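Local coordinates for protein protease lasA (Pseudomonas aeruginosa, PDB 3IT5) that cuts pentaglycine cross-links of staphylococcal peptidoglycan and takes part in the breakdown of host elastin, as a secreted zinc-dependent M23 endopeptidase, at residues S4-L9 against S138-Y142; Q18-A22 against R157-Y161. All blocks are in the same frame, centred on the assembly; numbering follows the deposited sequence.

Interaction 1: S4-L9 against S138-Y142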
ATOM      1  N   SER A   4       8.440  10.268   9.422  1.00  9.83           N
ATOM      2  CA  SER A   4       7.762  10.909   8.296  1.00  9.74           C
ATOM      3  C   SER A   4       8.563  10.924   6.985  1.00  9.67           C
ATOM      4  O   SER A   4       8.014  11.246   5.929  1.00  9.76           O
ATOM      5  CB  SER A   4       7.370  12.336   8.684  1.00  9.81           C
ATOM      6  OG  SER A   4       8.522  13.127   8.910  1.00  9.77           O
ATOM      7  N   ASN A   5       9.850  10.580   7.064  1.00  9.19           N
ATOM      8  CA  ASN A   5      10.751  10.540   5.906  1.00  8.89           C
ATOM      9  C   ASN A   5      11.158   9.111   5.506  1.00  8.56           C
ATOM     10  O   ASN A   5      12.063   8.920   4.688  1.00  8.26           O
ATOM     11  CB  ASN A   5      12.004  11.377   6.191  1.00  9.01           C
ATOM     12  CG  ASN A   5      12.856  10.792   7.302  1.00  9.40           C
ATOM     13  OD1 ASN A   5      12.371  10.017   8.130  1.00  9.60           O
ATOM     14  ND2 ASN A   5      14.138  11.154   7.321  1.00 10.29           N
ATOM     15  N   LEU A   6      10.490   8.119   6.093  1.00  8.19           N
ATOM     16  CA  LEU A   6      10.825   6.709   5.876  1.00  8.08           C
ATOM     17  C   LEU A   6      10.126   6.102   4.666  1.00  7.79           C
ATOM     18  O   LEU A   6      10.697   5.251   3.976  1.00  7.88           O
ATOM     19  CB  LEU A   6      10.517   5.877   7.130  1.00  8.08           C
ATOM     20  CG  LEU A   6      10.843   4.375   7.117  1.00  8.55           C
ATOM     21  CD1 LEU A   6      12.320   4.100   6.801  1.00  8.67           C
ATOM     22  CD2 LEU A   6      10.454   3.735   8.433  1.00  8.35           C
ATOM     23  N   MET A   7       8.900   6.550   4.405  1.00  7.47           N
ATOM     24  CA  MET A   7       8.044   5.901   3.417  1.00  7.16           C
ATOM     25  C   MET A   7       7.456   6.817   2.352  1.00  7.05           C
ATOM     26  O   MET A   7       7.101   7.966   2.621  1.00  7.23           O
ATOM     27  CB  MET A   7       6.918   5.138   4.118  1.00  7.34           C
ATOM     28  CG  MET A   7       7.356   3.799   4.659  1.00  7.04           C
ATOM     29  SD  MET A   7       6.062   2.981   5.585  1.00  7.72           S
ATOM     30  CE  MET A   7       6.432   3.573   7.226  1.00  9.15           C
ATOM     31  N   GLN A   8       7.377   6.277   1.137  1.00  6.77           N
ATOM     32  CA  GLN A   8       6.613   6.853   0.038  1.00  6.34           C
ATOM     33  C   GLN A   8       5.427   5.924  -0.245  1.00  6.30           C
ATOM     34  O   GLN A   8       5.321   4.851   0.353  1.00  6.71           O
ATOM     35  CB  GLN A   8       7.491   6.988  -1.218  1.00  6.14           C
ATOM     36  CG  GLN A   8       8.033   5.653  -1.750  1.00  5.92           C
ATOM     37  CD  GLN A   8       8.307   5.658  -3.241  1.00  4.78           C
ATOM     38  OE1 GLN A   8       7.633   4.963  -4.003  1.00  5.00           O
ATOM     39  NE2 GLN A   8       9.291   6.431  -3.668  1.00  4.09           N
ATOM     40  N   LEU A   9       4.548   6.328  -1.160  1.00  5.88           N
ATOM     41  CA  LEU A   9       3.431   5.484  -1.596  1.00  5.48           C
ATOM     42  C   LEU A   9       3.936   4.300  -2.438  1.00  5.24           C
ATOM     43  O   LEU A   9       4.925   4.442  -3.168  1.00  5.00           O
ATOM     44  CB  LEU A   9       2.412   6.319  -2.386  1.00  5.16           C
ATOM     45  CG  LEU A   9       1.753   7.480  -1.632  1.00  5.31           C
ATOM     46  CD1 LEU A   9       1.212   8.537  -2.607  1.00  5.02           C
ATOM     47  CD2 LEU A   9       0.653   6.984  -0.682  1.00  4.24           C
ATOM     48  N   SER A 138       2.968   8.832   7.727  1.00  8.56           N
ATOM     49  CA  SER A 138       3.310   9.588   6.516  1.00  8.49           C
ATOM     50  C   SER A 138       3.776   8.694   5.364  1.00  8.28           C
ATOM     51  O   SER A 138       4.556   7.760   5.557  1.00  8.05           O
ATOM     52  CB  SER A 138       4.372  10.655   6.796  1.00  8.34           C
ATOM     53  OG  SER A 138       3.835  11.748   7.521  1.00  9.77           O
ATOM     54  N   PHE A 139       3.273   8.997   4.174  1.00  7.93           N
ATOM     55  CA  PHE A 139       3.721   8.386   2.936  1.00  8.04           C
ATOM     56  C   PHE A 139       3.998   9.542   1.998  1.00  8.34           C
ATOM     57  O   PHE A 139       3.068  10.158   1.469  1.00  8.32           O
ATOM     58  CB  PHE A 139       2.643   7.462   2.370  1.00  7.86           C
ATOM     59  CG  PHE A 139       2.356   6.273   3.239  1.00  7.46           C
ATOM     60  CD1 PHE A 139       1.297   6.296   4.141  1.00  6.99           C
ATOM     61  CD2 PHE A 139       3.158   5.137   3.171  1.00  7.17           C
ATOM     62  CE1 PHE A 139       1.032   5.200   4.958  1.00  6.53           C
ATOM     63  CE2 PHE A 139       2.905   4.035   3.984  1.00  6.83           C
ATOM     64  CZ  PHE A 139       1.836   4.068   4.882  1.00  6.91           C
ATOM     65  N   GLY A 140       5.281   9.860   1.834  1.00  8.25           N
ATOM     66  CA  GLY A 140       5.683  11.123   1.216  1.00  8.43           C
ATOM     67  C   GLY A 140       5.226  12.271   2.104  1.00  8.54           C
ATOM     68  O   GLY A 140       5.341  12.182   3.330  1.00  8.24           O
ATOM     69  N   PRO A 141       4.680  13.345   1.497  1.00  8.58           N
ATOM     70  CA  PRO A 141       4.169  14.478   2.269  1.00  8.60           C
ATOM     71  C   PRO A 141       2.840  14.178   2.977  1.00  8.64           C
ATOM     72  O   PRO A 141       2.460  14.909   3.896  1.00  8.57           O
ATOM     73  CB  PRO A 141       3.969  15.562   1.202  1.00  8.70           C
ATOM     74  CG  PRO A 141       3.682  14.794  -0.053  1.00  8.66           C
ATOM     75  CD  PRO A 141       4.538  13.556   0.043  1.00  8.57           C
ATOM     76  N   TYR A 142       2.153  13.115   2.549  1.00  8.45           N
ATOM     77  CA  TYR A 142       0.810  12.790   3.048  1.00  8.50           C
ATOM     78  C   TYR A 142       0.809  12.149   4.432  1.00  8.88           C
ATOM     79  O   TYR A 142       1.520  11.165   4.676  1.00  8.78           O
ATOM     80  CB  TYR A 142       0.067  11.858   2.082  1.00  8.15           C
ATOM     81  CG  TYR A 142       0.010  12.331   0.648  1.00  7.45           C
ATOM     82  CD1 TYR A 142      -0.750  13.444   0.287  1.00  6.72           C
ATOM     83  CD2 TYR A 142       0.702  11.653  -0.351  1.00  6.80           C
ATOM     84  CE1 TYR A 142      -0.801  13.879  -1.038  1.00  6.49           C
ATOM     85  CE2 TYR A 142       0.659  12.080  -1.673  1.00  6.34           C
ATOM     86  CZ  TYR A 142      -0.095  13.192  -2.008  1.00  5.98           C
ATOM     87  OH  TYR A 142      -0.150  13.610  -3.314  1.00  5.85           O
TER
HETATM   88  O   HOH W   1       7.318   7.739   6.293  1.00  2.00           O
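F139 and G140 dock against M7, Q8 and L9 at the tight part of this contact. G140 N gives a nearly straight hydrogen bond to M7 O, 2.7 Å long with 174° at the hydrogen, and F139 CA adds a CA-H...O contact to the same oxygen. M7 runs alongside F139; its extended CB-CG bond (chi2 175°) carries SD to F139 CE2, met obliquely at 3.7 Å in a Met-aromatic contact. Q8 O lies at the ring edge, 3.6 Å from F139 CD2. L9, a branched residue able to touch two neighbours, sets CD2 on F139 CB and CD1 on Y142 CE2, the latter 3.7 Å apart, while Y142 OH is hydrogen-bonded to Y176 O. Toward S4 the packing is looser: a water accepts from M7 N at 2.7 Å and donates to S138 O at 2.9 Å, and the exposed S4, small and polar as suits an open end, rests its CA on S138 CB. The buried S138 hydroxyl is instead held by Q163 NE2. G140 has a positive phi of 64°, readily adopted by glycine, and fills a corner of the type II' beta turn from F139 to Y142, which forms the hairpin linking strands 138-139 and 142-145.

Interaction 2: Q18-A22 against R157-Y161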
ATOM      1  N   GLN A  18      -5.354   5.493  -7.412  1.00  6.05           N
ATOM      2  CA  GLN A  18      -6.513   5.784  -6.565  1.00  6.19           C
ATOM      3  C   GLN A  18      -6.571   4.860  -5.347  1.00  6.25           C
ATOM      4  O   GLN A  18      -6.768   3.648  -5.499  1.00  6.28           O
ATOM      5  CB  GLN A  18      -7.813   5.609  -7.349  1.00  5.88           C
ATOM      6  CG  GLN A  18      -8.003   6.524  -8.540  1.00  6.00           C
ATOM      7  CD  GLN A  18      -9.276   6.191  -9.288  1.00  6.41           C
ATOM      8  OE1 GLN A  18     -10.258   5.739  -8.692  1.00  6.55           O
ATOM      9  NE2 GLN A  18      -9.266   6.400 -10.599  1.00  6.39           N
ATOM     10  N   PRO A  19      -6.430   5.425  -4.133  1.00  6.32           N
ATOM     11  CA  PRO A  19      -6.565   4.596  -2.932  1.00  6.28           C
ATOM     12  C   PRO A  19      -8.015   4.477  -2.465  1.00  6.31           C
ATOM     13  O   PRO A  19      -8.849   5.315  -2.815  1.00  6.37           O
ATOM     14  CB  PRO A  19      -5.738   5.357  -1.893  1.00  6.29           C
ATOM     15  CG  PRO A  19      -5.868   6.811  -2.313  1.00  6.44           C
ATOM     16  CD  PRO A  19      -6.127   6.834  -3.806  1.00  6.29           C
ATOM     17  N   ASN A  20      -8.310   3.436  -1.688  1.00  6.24           N
ATOM     18  CA  ASN A  20      -9.610   3.309  -1.032  1.00  6.37           C
ATOM     19  C   ASN A  20      -9.450   3.465   0.482  1.00  6.52           C
ATOM     20  O   ASN A  20      -8.342   3.701   0.964  1.00  6.73           O
ATOM     21  CB  ASN A  20     -10.302   1.987  -1.415  1.00  6.16           C
ATOM     22  CG  ASN A  20      -9.798   0.786  -0.611  1.00  6.24           C
ATOM     23  OD1 ASN A  20      -8.753   0.842   0.045  1.00  5.38           O
ATOM     24  ND2 ASN A  20     -10.550  -0.312  -0.667  1.00  5.36           N
ATOM     25  N   GLY A  21     -10.547   3.329   1.224  1.00  6.72           N
ATOM     26  CA  GLY A  21     -10.536   3.524   2.671  1.00  6.68           C
ATOM     27  C   GLY A  21      -9.712   2.516   3.452  1.00  7.02           C
ATOM     28  O   GLY A  21      -9.566   1.354   3.043  1.00  7.12           O
ATOM     29  N   ALA A  22      -9.175   2.969   4.580  1.00  6.91           N
ATOM     30  CA  ALA A  22      -8.380   2.128   5.461  1.00  6.97           C
ATOM     31  C   ALA A  22      -9.205   0.976   6.025  1.00  7.06           C
ATOM     32  O   ALA A  22     -10.403   1.117   6.294  1.00  7.23           O
ATOM     33  CB  ALA A  22      -7.774   2.953   6.588  1.00  7.01           C
ATOM     34  N   ARG A 157     -13.687  11.981   7.085  1.00 11.99           N
ATOM     35  CA  ARG A 157     -13.094  11.102   8.102  1.00 11.46           C
ATOM     36  C   ARG A 157     -11.823  10.406   7.618  1.00 10.74           C
ATOM     37  O   ARG A 157     -10.864  10.263   8.377  1.00 10.67           O
ATOM     38  CB  ARG A 157     -14.100  10.051   8.573  1.00 11.43           C
ATOM     39  CG  ARG A 157     -15.423  10.621   9.056  1.00 11.94           C
ATOM     40  CD  ARG A 157     -16.355   9.514   9.503  1.00 12.57           C
ATOM     41  NE  ARG A 157     -17.741   9.840   9.178  1.00 14.03           N
ATOM     42  CZ  ARG A 157     -18.478   9.189   8.282  1.00 13.50           C
ATOM     43  NH1 ARG A 157     -17.980   8.149   7.624  1.00 12.65           N
ATOM     44  NH2 ARG A 157     -19.726   9.574   8.057  1.00 13.80           N
ATOM     45  N   TYR A 158     -11.838   9.960   6.365  1.00  9.87           N
ATOM     46  CA  TYR A 158     -10.678   9.318   5.748  1.00  9.35           C
ATOM     47  C   TYR A 158     -10.072  10.245   4.708  1.00  9.16           C
ATOM     48  O   TYR A 158     -10.763  10.686   3.785  1.00  9.12           O
ATOM     49  CB  TYR A 158     -11.067   7.989   5.095  1.00  9.13           C
ATOM     50  CG  TYR A 158      -9.912   7.280   4.417  1.00  8.65           C
ATOM     51  CD1 TYR A 158      -8.922   6.653   5.168  1.00  8.18           C
ATOM     52  CD2 TYR A 158      -9.806   7.244   3.025  1.00  8.61           C
ATOM     53  CE1 TYR A 158      -7.856   6.008   4.557  1.00  7.84           C
ATOM     54  CE2 TYR A 158      -8.741   6.598   2.401  1.00  8.52           C
ATOM     55  CZ  TYR A 158      -7.772   5.976   3.180  1.00  7.92           C
ATOM     56  OH  TYR A 158      -6.715   5.327   2.589  1.00  7.95           O
ATOM     57  N   TYR A 159      -8.782  10.531   4.855  1.00  8.76           N
ATOM     58  CA  TYR A 159      -8.090  11.430   3.938  1.00  8.61           C
ATOM     59  C   TYR A 159      -6.570  11.295   3.994  1.00  8.34           C
ATOM     60  O   TYR A 159      -6.006  10.822   4.985  1.00  8.20           O
ATOM     61  CB  TYR A 159      -8.499  12.891   4.201  1.00  8.65           C
ATOM     62  CG  TYR A 159      -8.357  13.331   5.648  1.00  8.91           C
ATOM     63  CD1 TYR A 159      -7.144  13.818   6.135  1.00  9.00           C
ATOM     64  CD2 TYR A 159      -9.437  13.258   6.528  1.00  9.29           C
ATOM     65  CE1 TYR A 159      -7.008  14.223   7.462  1.00  9.39           C
ATOM     66  CE2 TYR A 159      -9.314  13.657   7.854  1.00  9.52           C
ATOM     67  CZ  TYR A 159      -8.097  14.137   8.315  1.00  9.67           C
ATOM     68  OH  TYR A 159      -7.969  14.524   9.632  1.00  9.73           O
ATOM     69  N   PHE A 160      -5.925  11.712   2.911  1.00  8.09           N
ATOM     70  CA  PHE A 160      -4.483  11.889   2.866  1.00  8.07           C
ATOM     71  C   PHE A 160      -4.222  13.392   2.922  1.00  8.17           C
ATOM     72  O   PHE A 160      -4.588  14.119   1.997  1.00  7.76           O
ATOM     73  CB  PHE A 160      -3.915  11.302   1.568  1.00  8.04           C
ATOM     74  CG  PHE A 160      -4.000   9.798   1.483  1.00  8.53           C
ATOM     75  CD1 PHE A 160      -2.874   9.013   1.716  1.00  8.91           C
ATOM     76  CD2 PHE A 160      -5.200   9.166   1.162  1.00  8.75           C
ATOM     77  CE1 PHE A 160      -2.943   7.622   1.639  1.00  9.39           C
ATOM     78  CE2 PHE A 160      -5.281   7.774   1.084  1.00  9.10           C
ATOM     79  CZ  PHE A 160      -4.155   7.002   1.320  1.00  9.10           C
ATOM     80  N   TYR A 161      -3.624  13.868   4.014  1.00  8.13           N
ATOM     81  CA  TYR A 161      -3.339  15.299   4.136  1.00  8.16           C
ATOM     82  C   TYR A 161      -1.901  15.621   3.754  1.00  8.04           C
ATOM     83  O   TYR A 161      -0.955  15.195   4.431  1.00  7.58           O
ATOM     84  CB  TYR A 161      -3.669  15.832   5.539  1.00  8.27           C
ATOM     85  CG  TYR A 161      -3.336  17.303   5.724  1.00  8.69           C
ATOM     86  CD1 TYR A 161      -4.142  18.296   5.164  1.00  8.63           C
ATOM     87  CD2 TYR A 161      -2.209  17.699   6.448  1.00  8.65           C
ATOM     88  CE1 TYR A 161      -3.840  19.646   5.323  1.00  9.07           C
ATOM     89  CE2 TYR A 161      -1.896  19.049   6.612  1.00  9.07           C
ATOM     90  CZ  TYR A 161      -2.719  20.015   6.048  1.00  9.12           C
ATOM     91  OH  TYR A 161      -2.426  21.351   6.201  1.00  9.29           O
TER
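This is a buried packing contact between the end of strand 16-19 in the large antiparallel sheet, with the loop leading on to the zinc ligand H23, and Y158 and F160 at the start of strand 159-162 in the four-stranded sheet. Y158 does most of the touching. With CG anti to the backbone N (chi1 179°), its ring is carried over to the loop, where G21 CA sits above one face, 3.7 Å from the Y158 ring centroid, as a CH-pi contact. A22 N lies over the same ring, 3.3 Å from Y158 CE1, and A22 CB touches Y158 CE1 as well. Glycine and alanine, with little or no side chain, let the backbone itself approach the aromatic face. Farther along, P19 and F160 run antiparallel alongside one another, P19 CG meeting F160 CE2 at 3.6 Å; F35 stands edge-to-face to F160. One polar link crosses, a weak hydrogen bond from Y158 OH to N20 O (2.8 Å). N20 turns its CB away from Y158, and its OD1 accepts from D36 N, while G21 O is hydrogen-bonded to H23 ND1. Apolar packing thus backs a segment that bonds two zinc ligands, a second-shell position that probably helps orient them.

Overall arrangement
In this C-terminal M23 peptidase part of the zymogen, both interactions bring an N-terminal segment against the four-stranded antiparallel sheet, interaction 1 at its 138-139 edge and turn, interaction 2 on the inner strand 159-162. The two meet directly, since Y142 CD1 packs on F160 CB at 4.0 Å. Both are largely buried, but interaction 1 has an exposed serine at one end, whereas every touching residue of interaction 2 is buried. Interaction 1 combines a straight backbone bond and a water bridge with methionine and leucine packing; interaction 2 has a single weak hydrogen bond amid aromatic, proline and CH-pi contacts. The N20 side chain lies about 5 Å from the zinc, the F139 side chain about 13 Å.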